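Local coordinates for protein, Family 18 Chitinase (Crocus vernus, PDB 3SIM) that probably binds chitin and hydrolyses its glycosidic bonds, as a plant glycoside hydrolase of family 18 built on a TIM barrel, at residues T1-Y6 against R264-A269. Residues are numbered along the deposited sequence; the frame is centred on the assembly and turned at random.
Sequences TLFVEY and RYEEEA
Phe-3 and Glu-5 reach from the first strand of the TIM barrel to Glu-266 and Ala-269 on helix 264-274, the last helix of the chain, which packs on the outside of the barrel. Strand and helix run nearly antiparallel, at 168°, their axes 10.5 Å apart. Glu-266 can be traced outward from CB, which leads to CG at the edge of the Phe-3 ring, near the ring plane and 4.1 Å from Phe-3 CZ. Glu-266 CG also lies 3.1 Å from Glu-5 OE1. The chain then bends at chi2 (85°), and Glu-266 OE1 ends 2.5 Å from Glu-5 OE2. So close a pair of buried carboxylate oxygens suggests that one acid holds a proton. Ser-258 OG also hydrogen-bonds to Glu-266 OE1, and Val-252 of the neighbouring strand touches both glutamates. An alanine in place of Glu-5 would take away the facing carboxylate and would probably leave Glu-266 OE1 with Ser-258 but without its acid mate. About one turn further along the helix, the methyl of Ala-269 meets the same ring obliquely: Phe-3, whose CG lies anti to the backbone N (chi1 -179°), brings CE2 to 4.2 Å from Ala-269 CB.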
# COMPACT_ATOMS: atom_id res chain seq x y z
N THR A 1 8.12 9.15 13.05
CA THR A 1 7.96 7.73 12.73
C THR A 1 6.64 7.35 12.00
O THR A 1 5.60 7.81 12.36
CB THR A 1 8.20 6.83 13.98
OG1 THR A 1 7.33 7.16 15.03
CG2 THR A 1 9.60 6.92 14.47
N LEU A 2 6.78 6.52 11.00
CA LEU A 2 5.71 6.00 10.17
C LEU A 2 5.70 4.49 10.17
O LEU A 2 6.68 3.85 9.89
CB LEU A 2 5.93 6.41 8.75
CG LEU A 2 4.93 6.72 7.66
CD1 LEU A 2 5.44 6.38 6.42
CD2 LEU A 2 3.48 6.42 7.83
N PHE A 3 4.54 3.94 10.45
CA PHE A 3 4.24 2.54 10.31
C PHE A 3 2.96 2.32 9.52
O PHE A 3 1.95 2.84 9.86
CB PHE A 3 4.17 1.88 11.69
CG PHE A 3 3.89 0.40 11.66
CD1 PHE A 3 2.64 -0.09 11.99
CD2 PHE A 3 4.88 -0.50 11.38
CE1 PHE A 3 2.38 -1.40 11.97
CE2 PHE A 3 4.65 -1.79 11.34
CZ PHE A 3 3.40 -2.27 11.63
N VAL A 4 3.06 1.53 8.48
CA VAL A 4 2.00 1.21 7.55
C VAL A 4 1.56 -0.29 7.63
O VAL A 4 2.33 -1.16 7.45
CB VAL A 4 2.42 1.55 6.14
CG1 VAL A 4 1.31 1.37 5.22
CG2 VAL A 4 2.95 2.93 6.04
N GLU A 5 0.30 -0.49 7.93
CA GLU A 5 -0.36 -1.78 8.03
C GLU A 5 -1.42 -2.07 6.96
O GLU A 5 -2.48 -1.54 7.01
CB GLU A 5 -0.97 -1.95 9.42
CG GLU A 5 -1.54 -3.29 9.76
CD GLU A 5 -0.47 -4.37 10.20
OE1 GLU A 5 0.69 -4.08 10.26
OE2 GLU A 5 -0.81 -5.48 10.48
N TYR A 6 -1.11 -2.92 5.99
CA TYR A 6 -2.13 -3.37 5.04
C TYR A 6 -3.22 -4.26 5.73
O TYR A 6 -2.90 -4.99 6.58
CB TYR A 6 -1.53 -4.00 3.78
CG TYR A 6 -0.82 -3.01 2.88
CD1 TYR A 6 -1.39 -2.53 1.74
CD2 TYR A 6 0.38 -2.48 3.24
CE1 TYR A 6 -0.70 -1.61 0.94
CE2 TYR A 6 1.04 -1.57 2.50
CZ TYR A 6 0.51 -1.13 1.35
OH TYR A 6 1.20 -0.24 0.63
N ARG A 264 2.69 -10.50 16.65
CA ARG A 264 3.95 -10.33 17.31
C ARG A 264 4.89 -9.39 16.50
O ARG A 264 5.51 -8.55 17.04
CB ARG A 264 4.61 -11.64 17.68
CG ARG A 264 5.48 -12.25 16.73
CD ARG A 264 6.64 -12.95 17.40
NE ARG A 264 6.24 -14.17 18.06
CZ ARG A 264 6.68 -14.60 19.23
NH1 ARG A 264 7.56 -13.94 19.91
NH2 ARG A 264 6.21 -15.69 19.69
N TYR A 265 4.88 -9.54 15.20
CA TYR A 265 5.68 -8.73 14.33
C TYR A 265 5.30 -7.23 14.28
O TYR A 265 6.10 -6.42 14.34
CB TYR A 265 5.98 -9.43 13.00
CG TYR A 265 6.64 -10.83 13.19
CD1 TYR A 265 7.90 -10.97 13.79
CD2 TYR A 265 6.00 -11.99 12.80
CE1 TYR A 265 8.48 -12.21 13.96
CE2 TYR A 265 6.59 -13.22 12.95
CZ TYR A 265 7.80 -13.34 13.54
OH TYR A 265 8.30 -14.59 13.66
N GLU A 266 4.01 -6.95 14.25
CA GLU A 266 3.53 -5.58 14.33
C GLU A 266 4.03 -4.91 15.61
O GLU A 266 4.49 -3.76 15.58
CB GLU A 266 2.00 -5.54 14.29
CG GLU A 266 1.41 -5.63 12.89
CD GLU A 266 1.26 -7.06 12.41
OE1 GLU A 266 0.72 -7.26 11.30
OE2 GLU A 266 1.68 -7.98 13.14
N GLU A 267 3.96 -5.64 16.72
CA GLU A 267 4.40 -5.13 18.01
C GLU A 267 5.92 -4.94 18.06
O GLU A 267 6.41 -3.99 18.68
CB GLU A 267 3.96 -6.06 19.13
CG GLU A 267 4.19 -5.51 20.53
CD GLU A 267 3.75 -6.47 21.62
N GLU A 268 6.66 -5.83 17.41
CA GLU A 268 8.09 -5.75 17.43
C GLU A 268 8.64 -4.56 16.63
O GLU A 268 9.51 -3.89 17.02
CB GLU A 268 8.74 -7.07 16.99
CG GLU A 268 10.29 -7.06 16.96
CD GLU A 268 11.00 -8.44 16.72
OE1 GLU A 268 12.16 -8.60 17.04
OE2 GLU A 268 10.42 -9.33 16.16
N ALA A 269 8.09 -4.39 15.46
CA ALA A 269 8.46 -3.35 14.54
C ALA A 269 8.14 -1.91 14.98
O ALA A 269 8.94 -1.06 14.83
CB ALA A 269 7.89 -3.63 13.23